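Local coordinates for extracellular solute-binding protein, family 1 (Bifidobacterium longum subsp. infantis, PDB 6FTH) that probably binds human milk oligosaccharides outside the cell and hands them to its partner ABC transporter for uptake, at residues 85-88 against 89-93; 407-410 against 411-415; 354-357 against 358-362; 296-299 against 300-304; 365-368 against 369-373. One frame throughout, in Å; residues are numbered along the deposited sequence.

Interaction 1 (85-88 against 89-93)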
loop_
_atom_site.group_PDB
_atom_site.type_symbol
_atom_site.label_atom_id
_atom_site.label_comp_id
_atom_site.label_asym_id
_atom_site.label_seq_id
_atom_site.Cartn_x
_atom_site.Cartn_y
_atom_site.Cartn_z
ATOM N N ASP A 85 24.414 -10.105 8.284
ATOM C CA ASP A 85 24.821 -10.568 6.962
ATOM C C ASP A 85 23.675 -10.415 5.970
ATOM O O ASP A 85 23.857 -9.915 4.850
ATOM C CB ASP A 85 25.249 -12.035 7.019
ATOM C CG ASP A 85 26.463 -12.266 7.902
ATOM O OD1 ASP A 85 27.253 -11.313 8.126
ATOM O OD2 ASP A 85 26.620 -13.420 8.358
ATOM N N VAL A 86 22.491 -10.861 6.370
ATOM C CA VAL A 86 21.276 -10.770 5.570
ATOM C C VAL A 86 20.210 -10.093 6.416
ATOM O O VAL A 86 20.057 -10.414 7.599
ATOM C CB VAL A 86 20.789 -12.173 5.171
ATOM C CG1 VAL A 86 19.410 -12.097 4.540
ATOM C CG2 VAL A 86 21.781 -12.839 4.223
ATOM N N SER A 87 19.478 -9.154 5.821
ATOM C CA SER A 87 18.357 -8.527 6.492
ATOM C C SER A 87 17.121 -8.604 5.603
ATOM O O SER A 87 17.186 -8.291 4.405
ATOM C CB SER A 87 18.680 -7.079 6.849
ATOM O OG SER A 87 19.924 -6.995 7.531
ATOM N N LEU A 88 16.002 -8.994 6.205
ATOM C CA LEU A 88 14.726 -9.166 5.520
ATOM C C LEU A 88 13.711 -8.152 6.047
ATOM O O LEU A 88 13.501 -8.055 7.267
ATOM C CB LEU A 88 14.179 -10.574 5.750
ATOM C CG LEU A 88 15.112 -11.760 5.461
ATOM C CD1 LEU A 88 14.318 -13.058 5.649
ATOM C CD2 LEU A 88 15.794 -11.707 4.059
ATOM N N HIS A 89 13.052 -7.416 5.137
ATOM C CA HIS A 89 12.005 -6.456 5.515
ATOM C C HIS A 89 12.598 -5.309 6.338
ATOM O O HIS A 89 11.938 -4.735 7.216
ATOM C CB HIS A 89 10.827 -7.153 6.226
ATOM C CG HIS A 89 9.661 -6.257 6.580
ATOM N ND1 HIS A 89 9.310 -5.140 5.849
ATOM C CD2 HIS A 89 8.762 -6.333 7.592
ATOM C CE1 HIS A 89 8.255 -4.562 6.400
ATOM N NE2 HIS A 89 7.905 -5.263 7.460
ATOM N N ALA A 90 13.851 -4.974 6.040
ATOM C CA ALA A 90 14.604 -4.012 6.830
ATOM C C ALA A 90 14.986 -2.762 6.056
ATOM O O ALA A 90 14.768 -1.646 6.561
ATOM C CB ALA A 90 15.858 -4.699 7.391
ATOM N N PHE A 91 15.557 -2.911 4.862
ATOM C CA PHE A 91 16.159 -1.807 4.118
ATOM C C PHE A 91 15.520 -1.623 2.748
ATOM O O PHE A 91 15.417 -2.570 1.955
ATOM C CB PHE A 91 17.663 -2.018 3.961
ATOM C CG PHE A 91 18.377 -2.159 5.271
ATOM C CD1 PHE A 91 18.449 -1.092 6.142
ATOM C CD2 PHE A 91 18.997 -3.337 5.620
ATOM C CE1 PHE A 91 19.084 -1.229 7.368
ATOM C CE2 PHE A 91 19.644 -3.472 6.834
ATOM C CZ PHE A 91 19.696 -2.404 7.701
ATOM N N PHE A 92 15.097 -0.401 2.480
ATOM C CA PHE A 92 14.594 -0.028 1.176
ATOM C C PHE A 92 15.739 0.444 0.303
ATOM O O PHE A 92 16.817 0.802 0.803
ATOM C CB PHE A 92 13.590 1.108 1.318
ATOM C CG PHE A 92 12.281 0.681 1.870
ATOM C CD1 PHE A 92 12.072 0.634 3.237
ATOM C CD2 PHE A 92 11.250 0.294 1.027
ATOM C CE1 PHE A 92 10.854 0.216 3.748
ATOM C CE2 PHE A 92 10.026 -0.125 1.547
ATOM C CZ PHE A 92 9.838 -0.167 2.896
ATOM N N PRO A 93 15.535 0.482 -1.015
ATOM C CA PRO A 93 16.589 1.003 -1.887
ATOM C C PRO A 93 17.075 2.377 -1.465
ATOM O O PRO A 93 18.283 2.626 -1.489
ATOM C CB PRO A 93 15.912 1.021 -3.261
ATOM C CG PRO A 93 14.931 -0.143 -3.196
ATOM C CD PRO A 93 14.419 -0.113 -1.773
HETATM O O HOH W 1 15.867 -5.896 4.062
#
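Ser87 O and Ala90 N do not meet directly; water 1 spans the gap between them. It donates to Ser87 O at 2.8 Å and accepts from Ala90 N at 3.0 Å, so the Ser87 carbonyl and the amide just past the bend are both satisfied at the inside of the turn. The bend is made at His89, whose backbone adopts a left-handed helical conformation (phi 65°), and it swings the chain out of strand 86-88 toward helix 93-98.

Ser87, Ala90 and the Phe91 ring nest together. Ser87 CB meets Ala90 CB at 3.7 Å. With OG placed beside the backbone N (chi1 -51°), the Ser87 hydroxyl lies at the edge of the Phe91 ring, close to its plane, and OG is 3.6 Å from CE2 of that ring. Ala90 takes a different side: its CB sits 3.8 Å above the Phe91 plane, offset toward the rim. Trp70 and Phe103 meet the same ring from outside the turn.

Strand 86-88 lies between strands 29-36 and 339-343, in the 2-1-3 strand order of a type 2 periplasmic-binding-protein lobe, and the turn leaves from the C-terminal end of strand 86-88. The His89 side chain heads off from the turn, where ND1 bonds to Asp339 OD2 and NE2 to Glu67 OE2. With a carboxylate at each nitrogen, the imidazole is probably favoured in its positively charged form, which would pin the bend to strand 339-343 and to helix 67-80.

Interaction 2 (407-410 against 411-415)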
loop_
_atom_site.group_PDB
_atom_site.type_symbol
_atom_site.label_atom_id
_atom_site.label_comp_id
_atom_site.label_asym_id
_atom_site.label_seq_id
_atom_site.Cartn_x
_atom_site.Cartn_y
_atom_site.Cartn_z
ATOM N N ASP A 407 2.414 -11.559 4.348
ATOM C CA ASP A 407 2.667 -10.543 3.340
ATOM C C ASP A 407 4.000 -9.833 3.536
ATOM O O ASP A 407 4.449 -9.148 2.617
ATOM C CB ASP A 407 1.516 -9.537 3.319
ATOM C CG ASP A 407 1.355 -8.824 4.633
ATOM O OD1 ASP A 407 1.062 -9.498 5.639
ATOM O OD2 ASP A 407 1.607 -7.609 4.662
ATOM N N ARG A 408 4.652 -9.995 4.681
ATOM C CA ARG A 408 5.967 -9.421 4.906
ATOM C C ARG A 408 7.114 -10.286 4.350
ATOM O O ARG A 408 8.277 -9.948 4.541
ATOM C CB ARG A 408 6.178 -9.193 6.408
ATOM C CG ARG A 408 5.764 -7.834 6.925
ATOM C CD ARG A 408 4.284 -7.518 6.747
ATOM N NE ARG A 408 3.891 -6.472 7.708
ATOM C CZ ARG A 408 2.643 -6.058 7.928
ATOM N NH1 ARG A 408 1.629 -6.550 7.235
ATOM N NH2 ARG A 408 2.411 -5.138 8.862
ATOM N N PHE A 409 6.806 -11.376 3.646
ATOM C CA PHE A 409 7.796 -12.363 3.238
ATOM C C PHE A 409 8.787 -11.849 2.194
ATOM O O PHE A 409 8.629 -10.787 1.570
ATOM C CB PHE A 409 7.130 -13.649 2.730
ATOM C CG PHE A 409 6.619 -13.602 1.279
ATOM C CD1 PHE A 409 5.967 -12.488 0.761
ATOM C CD2 PHE A 409 6.753 -14.709 0.478
ATOM C CE1 PHE A 409 5.492 -12.494 -0.559
ATOM C CE2 PHE A 409 6.289 -14.716 -0.829
ATOM C CZ PHE A 409 5.655 -13.624 -1.335
ATOM N N SER A 410 9.826 -12.659 2.008
ATOM C CA SER A 410 10.944 -12.394 1.102
ATOM C C SER A 410 10.912 -13.495 0.042
ATOM O O SER A 410 11.607 -14.511 0.160
ATOM C CB SER A 410 12.255 -12.411 1.846
ATOM O OG SER A 410 12.216 -11.461 2.883
ATOM N N GLY A 411 10.140 -13.275 -1.011
ATOM C CA GLY A 411 9.955 -14.294 -2.029
ATOM C C GLY A 411 8.999 -13.794 -3.085
ATOM O O GLY A 411 8.686 -12.604 -3.138
ATOM N N TRP A 412 8.533 -14.719 -3.935
ATOM C CA TRP A 412 7.602 -14.343 -4.982
ATOM C C TRP A 412 6.661 -15.492 -5.292
ATOM O O TRP A 412 7.069 -16.660 -5.249
ATOM C CB TRP A 412 8.295 -13.852 -6.264
ATOM C CG TRP A 412 9.015 -14.896 -7.084
ATOM C CD1 TRP A 412 10.091 -15.649 -6.706
ATOM C CD2 TRP A 412 8.733 -15.248 -8.448
ATOM N NE1 TRP A 412 10.472 -16.476 -7.745
ATOM C CE2 TRP A 412 9.657 -16.237 -8.821
ATOM C CE3 TRP A 412 7.785 -14.816 -9.385
ATOM C CZ2 TRP A 412 9.677 -16.787 -10.093
ATOM C CZ3 TRP A 412 7.792 -15.379 -10.643
ATOM C CH2 TRP A 412 8.737 -16.353 -10.984
ATOM N N ILE A 413 5.415 -15.144 -5.590
ATOM C CA ILE A 413 4.393 -16.106 -6.013
ATOM C C ILE A 413 4.269 -15.999 -7.523
ATOM O O ILE A 413 3.710 -14.998 -8.026
ATOM C CB ILE A 413 3.041 -15.865 -5.322
ATOM C CG1 ILE A 413 3.160 -15.814 -3.789
ATOM C CG2 ILE A 413 2.044 -16.945 -5.748
ATOM C CD1 ILE A 413 3.701 -17.054 -3.126
ATOM N N PRO A 414 4.778 -16.967 -8.300
ATOM C CA PRO A 414 4.675 -16.890 -9.767
ATOM C C PRO A 414 3.228 -16.991 -10.229
ATOM O O PRO A 414 2.384 -17.622 -9.587
ATOM C CB PRO A 414 5.483 -18.105 -10.245
ATOM C CG PRO A 414 6.387 -18.472 -9.089
ATOM C CD PRO A 414 5.556 -18.147 -7.871
ATOM N N ASP A 415 2.947 -16.393 -11.397
ATOM C CA ASP A 415 1.589 -16.444 -11.947
ATOM C C ASP A 415 1.125 -17.877 -12.262
ATOM O O ASP A 415 -0.093 -18.146 -12.268
ATOM C CB ASP A 415 1.509 -15.606 -13.211
ATOM C CG ASP A 415 1.497 -14.120 -12.960
ATOM O OD1 ASP A 415 1.627 -13.652 -11.789
ATOM O OD2 ASP A 415 1.372 -13.374 -13.969
#
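The Phe409 ring lies over the backbone of Gly411, whose N is 4.0 Å above the ring plane, offset toward the rim. Ring atom CE2 comes 3.6 Å from Gly411 C, and CZ approaches Gly411 O at 3.7 Å. Further along, Pro414 CG rests 3.6 Å over one face of the Trp412 indole, offset toward the rim. At the edge of the Arg408 guanidinium, in its plane, stands the carboxylate carbon of Asp407; NH1 makes a salt bridge of 2.8 Å to the syn lone pair of Asp407 OD2.

Phe409 CG sits between its backbone N and carbonyl carbon (chi1 80°), which folds the ring forward over the peptide instead of out to the side. Ile413 CG1 then meets CZ of that ring at 4.1 Å. A side chain on Gly411 would clash with Ser410 O and crowd the ring. Replacing Phe409 with an alanine would probably uncover the Gly411 peptide and leave Ile413 CG1 without its apolar mate.

The loop runs between helix 390-398 and strand 418-420. Phe370 of helix 363-371 meets the Phe409 ring, Phe119 of helix 114-122 stacks on Trp412, and Gly411 and Ile413 pair through their backbones with Ser143 of strand 140-143.

Interaction 3 (354-357 against 358-362)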
loop_
_atom_site.group_PDB
_atom_site.type_symbol
_atom_site.label_atom_id
_atom_site.label_comp_id
_atom_site.label_asym_id
_atom_site.label_seq_id
_atom_site.Cartn_x
_atom_site.Cartn_y
_atom_site.Cartn_z
ATOM N N LEU A 354 23.820 -15.888 -0.628
ATOM C CA LEU A 354 23.190 -15.869 -1.945
ATOM C C LEU A 354 22.429 -17.160 -2.217
ATOM O O LEU A 354 21.370 -17.139 -2.852
ATOM C CB LEU A 354 24.253 -15.608 -3.004
ATOM C CG LEU A 354 24.882 -14.204 -2.961
ATOM C CD1 LEU A 354 26.132 -14.116 -3.861
ATOM C CD2 LEU A 354 23.847 -13.117 -3.358
ATOM N N LYS A 355 22.934 -18.293 -1.726
ATOM C CA LYS A 355 22.171 -19.531 -1.822
ATOM C C LYS A 355 20.887 -19.431 -1.010
ATOM O O LYS A 355 19.824 -19.893 -1.449
ATOM C CB LYS A 355 23.018 -20.711 -1.344
ATOM C CG LYS A 355 22.202 -21.981 -1.227
ATOM C CD LYS A 355 23.022 -23.250 -1.425
ATOM C CE LYS A 355 24.047 -23.420 -0.370
ATOM N NZ LYS A 355 24.487 -24.870 -0.301
ATOM N N LEU A 356 20.965 -18.812 0.171
ATOM C CA LEU A 356 19.767 -18.572 0.976
ATOM C C LEU A 356 18.742 -17.708 0.232
ATOM O O LEU A 356 17.535 -18.002 0.250
ATOM C CB LEU A 356 20.160 -17.919 2.305
ATOM C CG LEU A 356 19.035 -17.485 3.237
ATOM C CD1 LEU A 356 18.246 -18.702 3.701
ATOM C CD2 LEU A 356 19.597 -16.734 4.438
ATOM N N ALA A 357 19.193 -16.628 -0.409
ATOM C CA ALA A 357 18.289 -15.829 -1.235
ATOM C C ALA A 357 17.647 -16.682 -2.317
ATOM O O ALA A 357 16.431 -16.630 -2.544
ATOM C CB ALA A 357 19.054 -14.679 -1.887
ATOM N N ASN A 358 18.462 -17.452 -3.024
ATOM C CA ASN A 358 17.925 -18.243 -4.112
ATOM C C ASN A 358 16.840 -19.179 -3.605
ATOM O O ASN A 358 15.810 -19.357 -4.259
ATOM C CB ASN A 358 19.046 -19.029 -4.794
ATOM C CG ASN A 358 18.574 -19.681 -6.051
ATOM O OD1 ASN A 358 17.997 -19.022 -6.914
ATOM N ND2 ASN A 358 18.729 -21.005 -6.138
ATOM N N LEU A 359 17.055 -19.779 -2.431
ATOM C CA LEU A 359 16.084 -20.722 -1.887
ATOM C C LEU A 359 14.820 -20.016 -1.396
ATOM O O LEU A 359 13.704 -20.511 -1.615
ATOM C CB LEU A 359 16.720 -21.550 -0.774
ATOM C CG LEU A 359 17.825 -22.505 -1.239
ATOM C CD1 LEU A 359 18.476 -23.164 -0.043
ATOM C CD2 LEU A 359 17.251 -23.567 -2.188
ATOM N N LEU A 360 14.969 -18.849 -0.741
ATOM C CA LEU A 360 13.805 -18.067 -0.334
ATOM C C LEU A 360 12.877 -17.801 -1.504
ATOM O O LEU A 360 11.651 -17.845 -1.345
ATOM C CB LEU A 360 14.221 -16.734 0.303
ATOM C CG LEU A 360 14.775 -16.837 1.730
ATOM C CD1 LEU A 360 15.460 -15.533 2.103
ATOM C CD2 LEU A 360 13.710 -17.175 2.752
ATOM N N TYR A 361 13.456 -17.533 -2.680
ATOM C CA TYR A 361 12.717 -17.182 -3.888
ATOM C C TYR A 361 12.326 -18.393 -4.727
ATOM O O TYR A 361 11.719 -18.236 -5.798
ATOM C CB TYR A 361 13.506 -16.125 -4.686
ATOM C CG TYR A 361 13.367 -14.755 -4.025
ATOM C CD1 TYR A 361 14.059 -14.441 -2.860
ATOM C CD2 TYR A 361 12.483 -13.811 -4.520
ATOM C CE1 TYR A 361 13.888 -13.224 -2.217
ATOM C CE2 TYR A 361 12.313 -12.578 -3.885
ATOM C CZ TYR A 361 13.015 -12.296 -2.745
ATOM O OH TYR A 361 12.848 -11.094 -2.089
ATOM N N SER A 362 12.618 -19.602 -4.249
ATOM C CA SER A 362 12.066 -20.774 -4.902
ATOM C C SER A 362 10.596 -20.903 -4.538
ATOM O O SER A 362 10.143 -20.398 -3.512
ATOM C CB SER A 362 12.804 -22.043 -4.444
ATOM O OG SER A 362 12.468 -22.399 -3.118
#
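The last turn of helix 350-360 is closed by a regular ladder of i to i+4 bonds. Asn358 N donates to Leu354 O at 2.9 Å, Leu359 N to Lys355 O and Leu360 N to Leu356 O follow at the same length, and the ladder runs out with Tyr361 N on Ala357 O at 3.1 Å. Beyond that amide the chain leaves helical geometry, and the Tyr361 ring turns its edge to the same carbonyl: CD1 is 3.2 Å from Ala357 O, near the ring plane.

Two side-chain pairs run along the helix. Leu356 CG meets Leu360 CD1 at 4.2 Å on the side that packs against Leu52 of helix 47-56. Lys355 and Leu359 lie side by side, pointing the same way; the lysine CG, anti to its N (chi1 171°), is thereby laid alongside the leucine, 4.1 Å from Leu359 CD1.

Here one helix hands over to the next, since Ser362 is the N-cap of helix 363-371. Its OG donates to a lone pair of Leu359 O, in the carbonyl plane, at 2.7 Å, while Ser362 N takes the same oxygen, so two donors grip Leu359 O. The same OG also weakly caps Tyr365 N. Leu360 O accepts from Ser366 OG of that next helix, Asn358 OD1 reaches Asn115 N of helix 114-122, and Tyr361 OH bonds to Pro141 O.

Interaction 4 (296-299 against 300-304)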
loop_
_atom_site.group_PDB
_atom_site.type_symbol
_atom_site.label_atom_id
_atom_site.label_comp_id
_atom_site.label_asym_id
_atom_site.label_seq_id
_atom_site.Cartn_x
_atom_site.Cartn_y
_atom_site.Cartn_z
ATOM N N PHE A 296 -14.018 4.426 2.510
ATOM C CA PHE A 296 -12.910 3.911 1.714
ATOM C C PHE A 296 -12.198 2.806 2.470
ATOM O O PHE A 296 -12.048 2.879 3.696
ATOM C CB PHE A 296 -11.923 5.032 1.368
ATOM C CG PHE A 296 -12.514 6.137 0.548
ATOM C CD1 PHE A 296 -12.793 5.956 -0.791
ATOM C CD2 PHE A 296 -12.773 7.374 1.110
ATOM C CE1 PHE A 296 -13.335 6.995 -1.542
ATOM C CE2 PHE A 296 -13.308 8.408 0.378
ATOM C CZ PHE A 296 -13.574 8.237 -0.948
ATOM N N GLY A 297 -11.745 1.784 1.753
ATOM C CA GLY A 297 -11.070 0.699 2.431
ATOM C C GLY A 297 -10.464 -0.306 1.481
ATOM O O GLY A 297 -10.375 -0.082 0.269
ATOM N N TRP A 298 -10.049 -1.439 2.062
ATOM C CA TRP A 298 -9.312 -2.517 1.401
ATOM C C TRP A 298 -10.233 -3.580 0.825
ATOM O O TRP A 298 -10.099 -3.950 -0.346
ATOM C CB TRP A 298 -8.391 -3.162 2.450
ATOM C CG TRP A 298 -7.677 -4.407 2.047
ATOM C CD1 TRP A 298 -8.058 -5.695 2.322
ATOM C CD2 TRP A 298 -6.445 -4.500 1.336
ATOM N NE1 TRP A 298 -7.136 -6.585 1.812
ATOM C CE2 TRP A 298 -6.138 -5.872 1.199
ATOM C CE3 TRP A 298 -5.571 -3.558 0.793
ATOM C CZ2 TRP A 298 -4.980 -6.322 0.575
ATOM C CZ3 TRP A 298 -4.420 -4.018 0.158
ATOM C CH2 TRP A 298 -4.146 -5.377 0.049
ATOM N N SER A 299 -11.168 -4.087 1.634
ATOM C CA SER A 299 -12.139 -5.090 1.194
ATOM C C SER A 299 -13.367 -4.982 2.088
ATOM O O SER A 299 -13.285 -4.461 3.202
ATOM C CB SER A 299 -11.567 -6.507 1.273
ATOM O OG SER A 299 -11.459 -6.895 2.626
ATOM N N GLN A 300 -14.504 -5.473 1.588
ATOM C CA GLN A 300 -15.711 -5.432 2.415
ATOM C C GLN A 300 -15.507 -6.192 3.712
ATOM O O GLN A 300 -15.936 -5.735 4.775
ATOM C CB GLN A 300 -16.931 -5.918 1.658
ATOM C CG GLN A 300 -17.224 -5.132 0.409
ATOM C CD GLN A 300 -16.669 -5.815 -0.817
ATOM O OE1 GLN A 300 -15.454 -5.940 -0.979
ATOM N NE2 GLN A 300 -17.559 -6.278 -1.695
ATOM N N ASP A 301 -14.817 -7.333 3.667
ATOM C CA ASP A 301 -14.599 -8.074 4.904
ATOM C C ASP A 301 -13.776 -7.270 5.896
ATOM O O ASP A 301 -14.105 -7.204 7.085
ATOM C CB ASP A 301 -13.923 -9.418 4.631
ATOM C CG ASP A 301 -13.817 -10.261 5.894
ATOM O OD1 ASP A 301 -14.819 -10.921 6.261
ATOM O OD2 ASP A 301 -12.758 -10.220 6.547
ATOM N N ALA A 302 -12.670 -6.671 5.443
ATOM C CA ALA A 302 -11.807 -5.947 6.362
ATOM C C ALA A 302 -12.514 -4.724 6.932
ATOM O O ALA A 302 -12.321 -4.379 8.101
ATOM C CB ALA A 302 -10.522 -5.512 5.658
ATOM N N SER A 303 -13.317 -4.039 6.110
ATOM C CA SER A 303 -13.988 -2.818 6.554
ATOM C C SER A 303 -15.209 -3.103 7.431
ATOM O O SER A 303 -15.495 -2.341 8.364
ATOM C CB SER A 303 -14.425 -1.995 5.344
ATOM O OG SER A 303 -13.314 -1.276 4.822
ATOM N N PHE A 304 -15.956 -4.160 7.129
ATOM C CA PHE A 304 -17.303 -4.324 7.670
ATOM C C PHE A 304 -17.565 -5.654 8.361
ATOM O O PHE A 304 -18.644 -5.802 8.955
ATOM C CB PHE A 304 -18.344 -4.130 6.558
ATOM C CG PHE A 304 -18.189 -2.825 5.808
ATOM C CD1 PHE A 304 -18.432 -1.613 6.434
ATOM C CD2 PHE A 304 -17.791 -2.832 4.487
ATOM C CE1 PHE A 304 -18.273 -0.418 5.732
ATOM C CE2 PHE A 304 -17.623 -1.651 3.792
ATOM C CZ PHE A 304 -17.867 -0.455 4.405
HETATM O O HOH W 2 -13.814 1.367 5.203
HETATM O O HOH W 3 -10.657 -2.011 4.808
#
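Ser299 is the N-cap of the short helix 300-304, and both its side chain and its carbonyl take up amides of the first turn. OG accepts from Ala302 N at 3.1 Å with a nearly straight N-H...O angle of 165°. From the backbone, Ser299 O receives Ser303 N at 2.9 Å, approaching nearly along the C=O axis. The cap works because Ser299 OG stands between its own backbone N and carbonyl carbon (chi1 72°), a rotation that carries the hydroxyl forward over the start of the helix. Were an alanine here, the Ala302 amide would probably lose its side-chain acceptor, leaving the first turn of the helix without that cap.

Next to the cap, Ala302 CB touches CD1 of the Trp298 indole at 4.2 Å. That indole is tied by NE1 to Asp424 OD1 of helix 423-432, the helix from which Asn427 also touches Ser299. Further out, Asp301 OD1 pairs with Lys308, and the Phe304 ring stacks on Tyr311.

Strand 292-297 leads into the cap, and strand and helix are stitched by solvent around Ser303. Gly297 CA lies 3.8 Å from Ser303 OG, and a side chain there would collide with it. Two waters reach Ser303 OG: water 3, which accepts from Trp298 N at 2.9 Å, and water 2, which donates to Phe296 O at 2.8 Å and lies 2.7 Å from Ser303 OG.

Interaction 5 (365-368 against 369-373)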
loop_
_atom_site.group_PDB
_atom_site.type_symbol
_atom_site.label_atom_id
_atom_site.label_comp_id
_atom_site.label_asym_id
_atom_site.label_seq_id
_atom_site.Cartn_x
_atom_site.Cartn_y
_atom_site.Cartn_z
ATOM N N TYR A 365 9.900 -22.350 -0.926
ATOM C CA TYR A 365 10.002 -21.495 0.264
ATOM C C TYR A 365 9.189 -20.211 0.153
ATOM O O TYR A 365 8.759 -19.672 1.169
ATOM C CB TYR A 365 11.460 -21.252 0.664
ATOM C CG TYR A 365 12.069 -22.540 1.166
ATOM C CD1 TYR A 365 11.650 -23.071 2.354
ATOM C CD2 TYR A 365 12.979 -23.243 0.409
ATOM C CE1 TYR A 365 12.135 -24.295 2.821
ATOM C CE2 TYR A 365 13.490 -24.466 0.852
ATOM C CZ TYR A 365 13.054 -24.977 2.062
ATOM O OH TYR A 365 13.529 -26.192 2.510
ATOM N N SER A 366 8.927 -19.728 -1.053
ATOM C CA SER A 366 8.063 -18.559 -1.178
ATOM C C SER A 366 6.646 -18.888 -0.735
ATOM O O SER A 366 6.030 -18.130 0.023
ATOM C CB SER A 366 8.083 -18.036 -2.620
ATOM O OG SER A 366 9.310 -17.410 -2.956
ATOM N N VAL A 367 6.123 -20.044 -1.151
ATOM C CA VAL A 367 4.778 -20.421 -0.741
ATOM C C VAL A 367 4.718 -20.663 0.760
ATOM O O VAL A 367 3.775 -20.220 1.425
ATOM C CB VAL A 367 4.259 -21.623 -1.556
ATOM C CG1 VAL A 367 2.945 -22.104 -0.984
ATOM C CG2 VAL A 367 4.100 -21.234 -3.024
ATOM N N GLN A 368 5.732 -21.339 1.318
ATOM C CA GLN A 368 5.706 -21.638 2.751
ATOM C C GLN A 368 5.917 -20.381 3.603
ATOM O O GLN A 368 5.310 -20.248 4.668
ATOM C CB GLN A 368 6.710 -22.735 3.097
ATOM C CG GLN A 368 6.296 -24.102 2.571
ATOM C CD GLN A 368 7.225 -25.188 3.067
ATOM O OE1 GLN A 368 6.918 -25.868 4.056
ATOM N NE2 GLN A 368 8.378 -25.333 2.418
ATOM N N GLN A 369 6.735 -19.430 3.156
ATOM C CA GLN A 369 6.791 -18.176 3.908
ATOM C C GLN A 369 5.441 -17.487 3.913
ATOM O O GLN A 369 5.016 -16.913 4.917
ATOM C CB GLN A 369 7.800 -17.213 3.307
ATOM C CG GLN A 369 9.235 -17.555 3.406
ATOM C CD GLN A 369 10.032 -16.538 2.646
ATOM O OE1 GLN A 369 10.183 -15.397 3.098
ATOM N NE2 GLN A 369 10.453 -16.888 1.435
ATOM N N PHE A 370 4.784 -17.458 2.765
ATOM C CA PHE A 370 3.584 -16.651 2.608
ATOM C C PHE A 370 2.402 -17.289 3.338
ATOM O O PHE A 370 1.610 -16.587 3.966
ATOM C CB PHE A 370 3.316 -16.461 1.102
ATOM C CG PHE A 370 2.150 -15.564 0.775
ATOM C CD1 PHE A 370 2.107 -14.244 1.201
ATOM C CD2 PHE A 370 1.112 -16.034 -0.012
ATOM C CE1 PHE A 370 1.020 -13.430 0.900
ATOM C CE2 PHE A 370 0.029 -15.223 -0.333
ATOM C CZ PHE A 370 -0.015 -13.929 0.125
ATOM N N LEU A 371 2.287 -18.623 3.265
ATOM C CA LEU A 371 1.136 -19.365 3.780
ATOM C C LEU A 371 1.466 -20.294 4.941
ATOM O O LEU A 371 0.559 -20.968 5.446
ATOM C CB LEU A 371 0.521 -20.203 2.645
ATOM C CG LEU A 371 0.079 -19.393 1.421
ATOM C CD1 LEU A 371 -0.399 -20.305 0.291
ATOM C CD2 LEU A 371 -0.990 -18.396 1.793
ATOM N N GLY A 372 2.718 -20.373 5.352
ATOM C CA GLY A 372 3.149 -21.282 6.400
ATOM C C GLY A 372 3.611 -22.625 5.853
ATOM O O GLY A 372 3.469 -22.948 4.673
ATOM N N SER A 373 4.165 -23.434 6.753
ATOM C CA SER A 373 4.772 -24.701 6.363
ATOM C C SER A 373 3.749 -25.644 5.735
ATOM O O SER A 373 2.585 -25.694 6.140
ATOM C CB SER A 373 5.355 -25.369 7.607
ATOM O OG SER A 373 6.292 -24.523 8.260
#
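Polar bonds to Tyr365 O come first: two donors of Gln369 grip it from opposite faces of the carbonyl plane. Gln369 N binds Tyr365 O at 2.8 Å, while Gln369 NE2 reaches the same oxygen at 3.3 Å from well above the plane, 64° out of it, and not on a lone pair. Gln369 CG lies beside its backbone N (chi1 -69°) and the rest of the chain is extended, which lays the side chain back over that carbonyl; NE2 also bonds to Ser410 O. Phe370 N to Ser366 O and Leu371 N to Val367 O continue the helical ladder. Gln368 OE1 accepts from Phe374 N, while its NE2 turns back to Lys364 O.

These bonds close helix 363-371, which ends at Gly372. Its positive phi (91°) would jam a side chain against the preceding carbonyl oxygen. Gly372 N still reaches Gln368 O, at 2.7 Å but bent and weak, and Gly372 O turns back to receive a CA-H...O contact from Gln368 CA at 3.2 Å.

Apolar and van der Waals contacts complete the turn. Val367 CG1 and Leu371 CD1 meet at 4.0 Å, the two side chains crossing at a slant, toward Tyr386 and Val388 of strand 385-388. Gln368 OE1 lies 3.4 Å from Ser373 CA.

How the interactions relate
Along the chain the order is interaction 1, 4, 3, 5, then 2. Four of them gather in one lobe: interactions 2 and 5 have centres about 8 Å apart, 2 and 3 about 12 Å, 3 and 5 about 13 Å, and 1 touches 2 through His89 and Leu88. Interactions 3 and 5 end the consecutive helices 350-360 and 363-371, and the loop 407-415 lies against both. Interaction 4 stands apart on the second sheet, with its centre about 30 Å from that of interaction 1, across the centre of the chain. The split fits a two-lobed binding protein, in which a sugar would probably be held between the lobes.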